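Long-range contacts in D-glyceraldehyde dehydrogenase (NADP(+)) (Thermoplasma acidophilum, PDB 5IZD), which oxidises D-glyceraldehyde to (R)-glycerate with NADP(+) as hydride acceptor, a step of the non-phosphorylated Entner-Doudoroff pathway: residues R44-A49 with T168-P173; Q109-W114 with L159-L164; V143-W148 with N219-T224. One frame throughout, in Å; residues are numbered along the deposited sequence.

Interaction 1 of 3, residues R44-A49 with T168-P173. With NAP (NADP nicotinamide-adenine-dinucleotide phosphate), chain I.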
# COMPACT_ATOMS: atom_id res chain seq x y z
N ARG A 44 19.45 -34.16 -5.04
CA ARG A 44 20.55 -33.30 -5.49
C ARG A 44 20.06 -31.93 -5.94
O ARG A 44 20.71 -30.91 -5.65
CB ARG A 44 21.38 -33.89 -6.63
CG ARG A 44 22.28 -35.05 -6.24
CD ARG A 44 23.47 -35.27 -7.21
NE ARG A 44 23.18 -35.08 -8.64
CZ ARG A 44 22.50 -35.94 -9.42
NH1 ARG A 44 21.97 -37.09 -8.94
NH2 ARG A 44 22.34 -35.63 -10.71
N ALA A 45 18.91 -31.90 -6.63
CA ALA A 45 18.38 -30.65 -7.13
C ALA A 45 17.95 -29.72 -5.99
O ALA A 45 18.32 -28.56 -5.99
CB ALA A 45 17.25 -30.89 -8.13
N ILE A 46 17.20 -30.25 -5.01
CA ILE A 46 16.78 -29.48 -3.85
C ILE A 46 17.97 -29.03 -3.02
O ILE A 46 18.02 -27.89 -2.58
CB ILE A 46 15.75 -30.25 -3.00
CG1 ILE A 46 14.40 -30.28 -3.72
CG2 ILE A 46 15.57 -29.62 -1.62
CD1 ILE A 46 13.46 -31.32 -3.17
N ASP A 47 18.92 -29.94 -2.78
CA ASP A 47 20.24 -29.60 -2.17
C ASP A 47 21.05 -28.50 -2.88
O ASP A 47 21.54 -27.59 -2.22
CB ASP A 47 21.12 -30.84 -1.94
CG ASP A 47 20.55 -31.77 -0.85
OD1 ASP A 47 19.55 -31.47 -0.15
OD2 ASP A 47 21.07 -32.86 -0.70
N ALA A 48 21.12 -28.55 -4.20
CA ALA A 48 21.70 -27.42 -4.95
C ALA A 48 20.93 -26.07 -4.71
O ALA A 48 21.55 -25.04 -4.49
CB ALA A 48 21.77 -27.73 -6.42
N ALA A 49 19.60 -26.09 -4.75
CA ALA A 49 18.81 -24.93 -4.42
C ALA A 49 19.10 -24.42 -3.01
O ALA A 49 19.26 -23.21 -2.80
CB ALA A 49 17.32 -25.23 -4.60
N THR A 168 15.26 -19.66 -4.67
CA THR A 168 15.89 -20.60 -5.60
C THR A 168 14.81 -21.56 -6.00
O THR A 168 13.78 -21.67 -5.28
CB THR A 168 17.06 -21.35 -4.98
OG1 THR A 168 16.60 -21.99 -3.80
CG2 THR A 168 18.16 -20.39 -4.62
N VAL A 169 14.99 -22.23 -7.14
CA VAL A 169 13.87 -22.90 -7.78
C VAL A 169 14.25 -24.30 -8.31
O VAL A 169 15.31 -24.48 -8.94
CB VAL A 169 13.31 -22.09 -8.98
CG1 VAL A 169 12.21 -22.87 -9.71
CG2 VAL A 169 12.85 -20.72 -8.58
N VAL A 170 13.37 -25.26 -8.02
CA VAL A 170 13.28 -26.58 -8.67
C VAL A 170 11.96 -26.70 -9.47
O VAL A 170 10.84 -26.71 -8.87
CB VAL A 170 13.35 -27.74 -7.66
CG1 VAL A 170 13.31 -29.09 -8.35
CG2 VAL A 170 14.59 -27.62 -6.77
N LEU A 171 12.09 -26.73 -10.80
CA LEU A 171 10.98 -26.84 -11.74
C LEU A 171 10.76 -28.31 -12.23
O LEU A 171 11.71 -28.95 -12.71
CB LEU A 171 11.19 -25.89 -12.94
CG LEU A 171 10.23 -25.99 -14.13
CD1 LEU A 171 8.83 -25.45 -13.81
CD2 LEU A 171 10.77 -25.20 -15.29
N LYS A 172 9.52 -28.78 -12.20
CA LYS A 172 9.13 -30.06 -12.76
C LYS A 172 7.89 -29.81 -13.62
O LYS A 172 6.84 -29.51 -13.10
CB LYS A 172 8.88 -31.12 -11.72
CG LYS A 172 8.44 -32.46 -12.28
CD LYS A 172 6.97 -32.73 -12.03
CE LYS A 172 6.42 -33.97 -12.70
NZ LYS A 172 6.12 -33.73 -14.11
N PRO A 173 8.04 -29.90 -14.93
CA PRO A 173 6.93 -29.64 -15.82
C PRO A 173 6.06 -30.85 -16.03
O PRO A 173 6.32 -31.92 -15.56
CB PRO A 173 7.62 -29.24 -17.09
CG PRO A 173 8.83 -30.11 -17.10
CD PRO A 173 9.27 -30.20 -15.68
PA NAP I . -2.12 -32.43 -13.23
O1A NAP I . -2.08 -33.90 -12.94
O2A NAP I . -2.78 -31.53 -12.21
O5B NAP I . -0.59 -31.93 -13.50
C5B NAP I . -0.05 -30.65 -13.09
C4B NAP I . 1.41 -30.81 -12.62
O4B NAP I . 1.45 -31.53 -11.37
C3B NAP I . 2.27 -31.64 -13.59
O3B NAP I . 3.64 -31.15 -13.55
C2B NAP I . 2.19 -33.02 -13.01
O2B NAP I . 3.20 -33.91 -13.47
C1B NAP I . 2.27 -32.72 -11.54
N9A NAP I . 1.81 -33.79 -10.64
C8A NAP I . 0.98 -34.83 -10.91
N7A NAP I . 0.80 -35.61 -9.86
C5A NAP I . 1.55 -35.00 -8.85
C6A NAP I . 1.76 -35.32 -7.51
N6A NAP I . 1.20 -36.38 -6.92
N1A NAP I . 2.55 -34.51 -6.78
C2A NAP I . 3.13 -33.45 -7.37
N3A NAP I . 3.00 -33.08 -8.65
C4A NAP I . 2.17 -33.90 -9.33
O3 NAP I . -2.82 -32.24 -14.63
PN NAP I . -3.43 -33.33 -15.66
O1N NAP I . -2.32 -34.21 -16.20
O2N NAP I . -4.19 -32.62 -16.75
O5D NAP I . -4.39 -34.18 -14.80
P2B NAP I . 2.78 -35.09 -14.56
O1X NAP I . 4.06 -35.91 -14.79
O2X NAP I . 2.39 -34.44 -15.81
O3X NAP I . 1.71 -35.95 -13.99
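T168 gives the one hydrogen bond that crosses this contact: its OG1 lies 3.1 Å from the carbonyl O of A49. Because chi1 is 55°, OG1 stands between the backbone N and the carbonyl carbon, turned to the helix, but it reaches the A49 carbonyl from above its plane, not along a lone pair. The same hydroxyl oxygen also sits 3.4 Å from A49 CB. A valine here would probably leave the A49 carbonyl without this hydroxyl partner.

The rest is apolar and centres on V170. Its CG2 meets A49 CB at 4.2 Å and I46 CG1 at 4.1 Å, the I46 and V170 side chains crossing at about a right angle, while its CG1 faces A45 CB. Residues 44-49 of helix 39-77 run nearly antiparallel to residues 168-172 (160°), a strand of the Rossmann-like NADP-binding domain of the aldehyde dehydrogenase fold.

Polar contacts to the cofactor come from the far end of the strand. The K172 chain, bent at chi2 and chi4, brings NZ 3.0 Å from O2B and 3.1 Å from O1X of NADP, so the ammonium grips the 2'-phosphate that distinguishes NADP from NAD.

Interaction 2 of 3, residues Q109-W114 with L159-L164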
# COMPACT_ATOMS: atom_id res chain seq x y z
N GLN A 109 9.05 -9.63 -18.37
CA GLN A 109 9.26 -8.18 -18.22
C GLN A 109 8.56 -7.62 -16.97
O GLN A 109 9.20 -7.03 -16.13
CB GLN A 109 8.77 -7.44 -19.44
CG GLN A 109 8.94 -5.94 -19.35
CD GLN A 109 10.39 -5.48 -19.38
OE1 GLN A 109 11.25 -6.16 -19.87
NE2 GLN A 109 10.64 -4.30 -18.84
N TYR A 110 7.28 -7.91 -16.87
CA TYR A 110 6.44 -7.38 -15.82
C TYR A 110 6.96 -7.77 -14.43
O TYR A 110 7.09 -6.90 -13.57
CB TYR A 110 5.01 -7.85 -15.97
CG TYR A 110 4.14 -7.48 -14.78
CD1 TYR A 110 3.50 -6.22 -14.68
CD2 TYR A 110 3.94 -8.41 -13.73
CE1 TYR A 110 2.70 -5.91 -13.58
CE2 TYR A 110 3.19 -8.07 -12.61
CZ TYR A 110 2.57 -6.82 -12.56
OH TYR A 110 1.83 -6.55 -11.44
N TYR A 111 7.30 -9.05 -14.23
CA TYR A 111 7.77 -9.48 -12.92
C TYR A 111 9.14 -8.91 -12.57
O TYR A 111 9.37 -8.50 -11.40
CB TYR A 111 7.76 -11.00 -12.75
CG TYR A 111 6.36 -11.56 -12.63
CD1 TYR A 111 5.56 -11.24 -11.57
CD2 TYR A 111 5.85 -12.42 -13.59
CE1 TYR A 111 4.29 -11.72 -11.46
CE2 TYR A 111 4.59 -12.95 -13.48
CZ TYR A 111 3.80 -12.60 -12.40
OH TYR A 111 2.50 -13.07 -12.25
N ALA A 112 10.04 -8.86 -13.55
CA ALA A 112 11.33 -8.24 -13.35
C ALA A 112 11.23 -6.76 -13.00
O ALA A 112 12.03 -6.27 -12.20
CB ALA A 112 12.25 -8.47 -14.53
N GLU A 113 10.22 -6.06 -13.52
CA GLU A 113 10.01 -4.61 -13.15
C GLU A 113 9.68 -4.32 -11.69
O GLU A 113 9.74 -3.16 -11.25
CB GLU A 113 8.96 -3.95 -14.05
CG GLU A 113 9.35 -3.83 -15.55
CD GLU A 113 8.18 -3.46 -16.45
OE1 GLU A 113 7.04 -3.74 -16.03
OE2 GLU A 113 8.34 -2.89 -17.56
N TRP A 114 9.42 -5.36 -10.92
CA TRP A 114 9.16 -5.23 -9.51
C TRP A 114 10.43 -5.07 -8.67
O TRP A 114 10.36 -4.94 -7.49
CB TRP A 114 8.32 -6.36 -8.99
CG TRP A 114 6.90 -6.17 -9.22
CD1 TRP A 114 6.14 -6.85 -10.06
CD2 TRP A 114 6.04 -5.25 -8.55
NE1 TRP A 114 4.87 -6.42 -10.00
CE2 TRP A 114 4.78 -5.42 -9.07
CE3 TRP A 114 6.23 -4.28 -7.57
CZ2 TRP A 114 3.69 -4.68 -8.65
CZ3 TRP A 114 5.16 -3.54 -7.17
CH2 TRP A 114 3.91 -3.74 -7.70
N LEU A 159 8.51 -18.93 -12.62
CA LEU A 159 9.96 -18.67 -12.47
C LEU A 159 10.27 -17.18 -12.31
O LEU A 159 11.06 -16.83 -11.47
CB LEU A 159 10.82 -19.20 -13.64
CG LEU A 159 10.89 -20.68 -13.96
CD1 LEU A 159 11.80 -20.86 -15.15
CD2 LEU A 159 11.42 -21.52 -12.84
N ALA A 160 9.67 -16.31 -13.11
CA ALA A 160 10.03 -14.88 -13.00
C ALA A 160 9.83 -14.29 -11.61
O ALA A 160 10.79 -13.74 -11.06
CB ALA A 160 9.38 -14.02 -14.07
N PRO A 161 8.62 -14.47 -11.01
CA PRO A 161 8.47 -13.82 -9.70
C PRO A 161 9.24 -14.54 -8.60
O PRO A 161 9.69 -13.90 -7.64
CB PRO A 161 6.96 -13.93 -9.41
CG PRO A 161 6.46 -15.03 -10.30
CD PRO A 161 7.33 -14.98 -11.51
N ALA A 162 9.33 -15.85 -8.69
CA ALA A 162 10.09 -16.61 -7.69
C ALA A 162 11.55 -16.17 -7.64
O ALA A 162 12.09 -15.84 -6.55
CB ALA A 162 9.97 -18.13 -7.92
N LEU A 163 12.14 -16.09 -8.83
CA LEU A 163 13.52 -15.64 -8.95
C LEU A 163 13.73 -14.16 -8.61
O LEU A 163 14.69 -13.82 -7.97
CB LEU A 163 14.05 -15.96 -10.36
CG LEU A 163 14.18 -17.46 -10.65
CD1 LEU A 163 14.47 -17.70 -12.14
CD2 LEU A 163 15.25 -18.19 -9.84
N LEU A 164 12.83 -13.28 -9.04
CA LEU A 164 13.02 -11.86 -8.81
C LEU A 164 13.08 -11.61 -7.31
O LEU A 164 13.96 -10.88 -6.84
CB LEU A 164 11.91 -11.05 -9.49
CG LEU A 164 11.93 -9.53 -9.37
CD1 LEU A 164 11.48 -8.95 -8.01
CD2 LEU A 164 13.29 -9.02 -9.75
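Y111 lays one face of its ring over the pyrrolidine of P161, with P161 CD 3.8 Å from the ring centroid and 20° off the normal, a CH-pi contact. P161 CB covers another part of the rim, 3.7 Å from Y111 CD1. With CG anti to the carbonyl carbon (chi1 -72°), the ring is swung across toward the proline, and CD2 of Y110 backs its opposite face, so the phenol is held between two neighbours. Nearer the backbone, Y111 CB meets A160 CB at 3.7 Å.

L164 fills the next turn. Its CG rests 3.4 Å from Y111 O, CD2 lies 3.9 Å from A112 O, and CD1 reaches W114 CB at 4.2 Å. No hydrogen bond crosses the contact; it is apolar packing of the C-terminal part of helix 94-112 on helix 153-164, and P161 sits at a kink where its ring nitrogen can give no bond to the preceding turn.

I464 of helix 460-465 also touches Y111, W114 and P161, while A112 packs on I68 and Y69 of helix 39-77. E113 forms a salt bridge with K117 of a second subunit, whereas L159, A162 and L163 lean on V169 of strand 168-172 in the cofactor-binding domain.

Interaction 3 of 3, residues V143-W148 with N219-T224. With NAP (NADP nicotinamide-adenine-dinucleotide phosphate), chain I.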
# COMPACT_ATOMS: atom_id res chain seq x y z
N VAL A 143 9.33 -24.96 -5.21
CA VAL A 143 9.05 -26.01 -6.14
C VAL A 143 7.92 -25.52 -7.03
O VAL A 143 6.82 -25.01 -6.54
CB VAL A 143 8.67 -27.32 -5.44
CG1 VAL A 143 8.12 -28.32 -6.45
CG2 VAL A 143 9.85 -27.92 -4.69
N ALA A 144 8.19 -25.58 -8.33
CA ALA A 144 7.27 -25.12 -9.35
C ALA A 144 6.81 -26.30 -10.20
O ALA A 144 7.64 -27.03 -10.75
CB ALA A 144 7.90 -24.08 -10.24
N LEU A 145 5.48 -26.54 -10.19
CA LEU A 145 4.88 -27.68 -10.84
C LEU A 145 3.95 -27.12 -11.90
O LEU A 145 2.92 -26.48 -11.58
CB LEU A 145 4.10 -28.56 -9.85
CG LEU A 145 4.92 -29.17 -8.73
CD1 LEU A 145 3.97 -29.66 -7.65
CD2 LEU A 145 5.82 -30.26 -9.18
N THR A 146 4.30 -27.33 -13.17
CA THR A 146 3.58 -26.67 -14.28
C THR A 146 2.72 -27.66 -15.05
O THR A 146 3.06 -28.87 -15.16
CB THR A 146 4.49 -25.84 -15.22
OG1 THR A 146 5.57 -26.62 -15.70
CG2 THR A 146 5.05 -24.68 -14.45
N PRO A 147 1.57 -27.16 -15.57
CA PRO A 147 0.70 -28.00 -16.41
C PRO A 147 1.06 -28.02 -17.93
O PRO A 147 1.99 -27.34 -18.38
CB PRO A 147 -0.65 -27.38 -16.18
CG PRO A 147 -0.33 -25.94 -16.10
CD PRO A 147 1.03 -25.80 -15.45
N TRP A 148 0.32 -28.80 -18.69
CA TRP A 148 0.62 -28.97 -20.12
C TRP A 148 -0.11 -27.94 -20.99
O TRP A 148 0.28 -27.75 -22.17
CB TRP A 148 0.25 -30.40 -20.63
CG TRP A 148 -1.12 -30.87 -20.18
CD1 TRP A 148 -1.40 -31.63 -19.10
CD2 TRP A 148 -2.37 -30.52 -20.77
NE1 TRP A 148 -2.75 -31.82 -18.99
CE2 TRP A 148 -3.37 -31.13 -20.01
CE3 TRP A 148 -2.74 -29.79 -21.88
CZ2 TRP A 148 -4.75 -31.00 -20.31
CZ3 TRP A 148 -4.10 -29.63 -22.18
CH2 TRP A 148 -5.09 -30.26 -21.41
N ASN A 219 10.15 -24.99 0.85
CA ASN A 219 9.47 -23.93 1.63
C ASN A 219 8.16 -23.41 1.02
O ASN A 219 7.29 -22.86 1.74
CB ASN A 219 10.44 -22.77 1.83
CG ASN A 219 11.72 -23.18 2.56
OD1 ASN A 219 12.82 -23.03 2.03
ND2 ASN A 219 11.58 -23.72 3.77
N LEU A 220 8.05 -23.56 -0.31
CA LEU A 220 6.92 -23.01 -1.06
C LEU A 220 6.69 -23.89 -2.32
O LEU A 220 7.66 -24.40 -2.95
CB LEU A 220 7.15 -21.55 -1.41
CG LEU A 220 6.02 -20.77 -2.12
CD1 LEU A 220 6.20 -19.29 -1.92
CD2 LEU A 220 6.10 -21.06 -3.65
N ILE A 221 5.43 -24.18 -2.56
CA ILE A 221 4.97 -24.91 -3.75
C ILE A 221 4.03 -24.01 -4.54
O ILE A 221 2.99 -23.53 -4.02
CB ILE A 221 4.31 -26.24 -3.38
CG1 ILE A 221 5.36 -27.17 -2.74
CG2 ILE A 221 3.83 -26.98 -4.64
CD1 ILE A 221 4.80 -28.23 -1.85
N THR A 222 4.41 -23.76 -5.78
CA THR A 222 3.61 -23.06 -6.74
C THR A 222 3.20 -24.02 -7.87
O THR A 222 4.07 -24.65 -8.50
CB THR A 222 4.30 -21.77 -7.25
OG1 THR A 222 3.39 -21.08 -8.12
CG2 THR A 222 5.61 -22.00 -7.98
N MET A 223 1.90 -24.20 -8.07
CA MET A 223 1.39 -25.31 -8.91
C MET A 223 0.13 -24.89 -9.63
O MET A 223 -0.70 -24.14 -9.07
CB MET A 223 1.10 -26.57 -8.09
CG MET A 223 0.38 -27.68 -8.82
SD MET A 223 -1.42 -27.61 -8.72
CE MET A 223 -1.95 -29.18 -9.44
N THR A 224 -0.03 -25.38 -10.85
CA THR A 224 -1.25 -25.18 -11.59
C THR A 224 -1.59 -26.53 -12.23
O THR A 224 -0.68 -27.21 -12.66
CB THR A 224 -1.11 -24.04 -12.61
OG1 THR A 224 -0.89 -22.80 -11.93
CG2 THR A 224 -2.34 -23.90 -13.51
PA NAP I . -2.12 -32.43 -13.23
O1A NAP I . -2.08 -33.90 -12.94
O2A NAP I . -2.78 -31.53 -12.21
O5B NAP I . -0.59 -31.93 -13.50
C5B NAP I . -0.05 -30.65 -13.09
C4B NAP I . 1.41 -30.81 -12.62
O4B NAP I . 1.45 -31.53 -11.37
C3B NAP I . 2.27 -31.64 -13.59
O3B NAP I . 3.64 -31.15 -13.55
C2B NAP I . 2.19 -33.02 -13.01
O2B NAP I . 3.20 -33.91 -13.47
C1B NAP I . 2.27 -32.72 -11.54
N9A NAP I . 1.81 -33.79 -10.64
C8A NAP I . 0.98 -34.83 -10.91
N7A NAP I . 0.80 -35.61 -9.86
C5A NAP I . 1.55 -35.00 -8.85
C6A NAP I . 1.76 -35.32 -7.51
N6A NAP I . 1.20 -36.38 -6.92
N1A NAP I . 2.55 -34.51 -6.78
C2A NAP I . 3.13 -33.45 -7.37
N3A NAP I . 3.00 -33.08 -8.65
C4A NAP I . 2.17 -33.90 -9.33
O3 NAP I . -2.82 -32.24 -14.63
PN NAP I . -3.43 -33.33 -15.66
O1N NAP I . -2.32 -34.21 -16.20
O2N NAP I . -4.19 -32.62 -16.75
O5D NAP I . -4.39 -34.18 -14.80
P2B NAP I . 2.78 -35.09 -14.56
O1X NAP I . 4.06 -35.91 -14.79
O2X NAP I . 2.39 -34.44 -15.81
O3X NAP I . 1.71 -35.95 -13.99
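V143-L145 and L220-T224 run side by side as parallel strands, their axes 4.8 Å apart at an angle of 9°, joined by backbone hydrogen bonds from V143 N to L220 O, T222 N to V143 O and L145 N to T222 O. A fourth, from T224 N to L145 O, is longer at 3.2 Å.

On one face of the sheet, L145 CD1 touches I221 CG2 at 4.0 Å and L145 CB meets M223 CG. L145 CD1 also lies 3.7 Å from N3A of the adenine, so this leucine joins strand packing to cofactor binding. The M223 chain bends at chi2 (-90°), carrying CE away from L145 to the cofactor phosphate oxygen O2A. On the other face A144 CB meets T222 CG2 at 3.8 Å; T222 OG1 is bonded instead to Y467 and K158.

Past the strand end, P147 CB rests 3.5 Å from T224 O, and its CG touches T224 CG2. Here the chain turns along the cofactor: T146 O accepts a bond from the ribose O3B, and W148 NE1 donates to O2N at 2.8 Å, the phosphate oxygen lying at the indole edge.

This pair belongs to the parallel core of the Rossmann-like domain. Strand 168-172 bonds to the other edge of strand 130-145, strand 243-247 pairs with 220-224, helix 227-236 covers the L145 and M223 face through I233, and helix 153-164 meets T146, P147 and T224 through K158 and M154.

In the fold
From the N terminus, R44-A49 of helix 39-77 waits 119 residues for T168-P173, and interaction 1 closes the widest loop. Interaction 2 nests inside it, drawing the end of helix 94-112 onto helix 153-164. V143-W148 also falls within that loop, but its partner N219-T224 comes after it, so interaction 3 crosses both others. Helix 153-164 leads straight into strand 168-172 and packs on it, joining interactions 1 and 2. Interactions 1 and 3 share a sheet, where A144 probably bonds to V170 and K172, and both reach NADP. Interaction 1 ties helix 39-77 to that sheet, interaction 2 joins two helices, and interaction 3 pairs two of the sheet's strands.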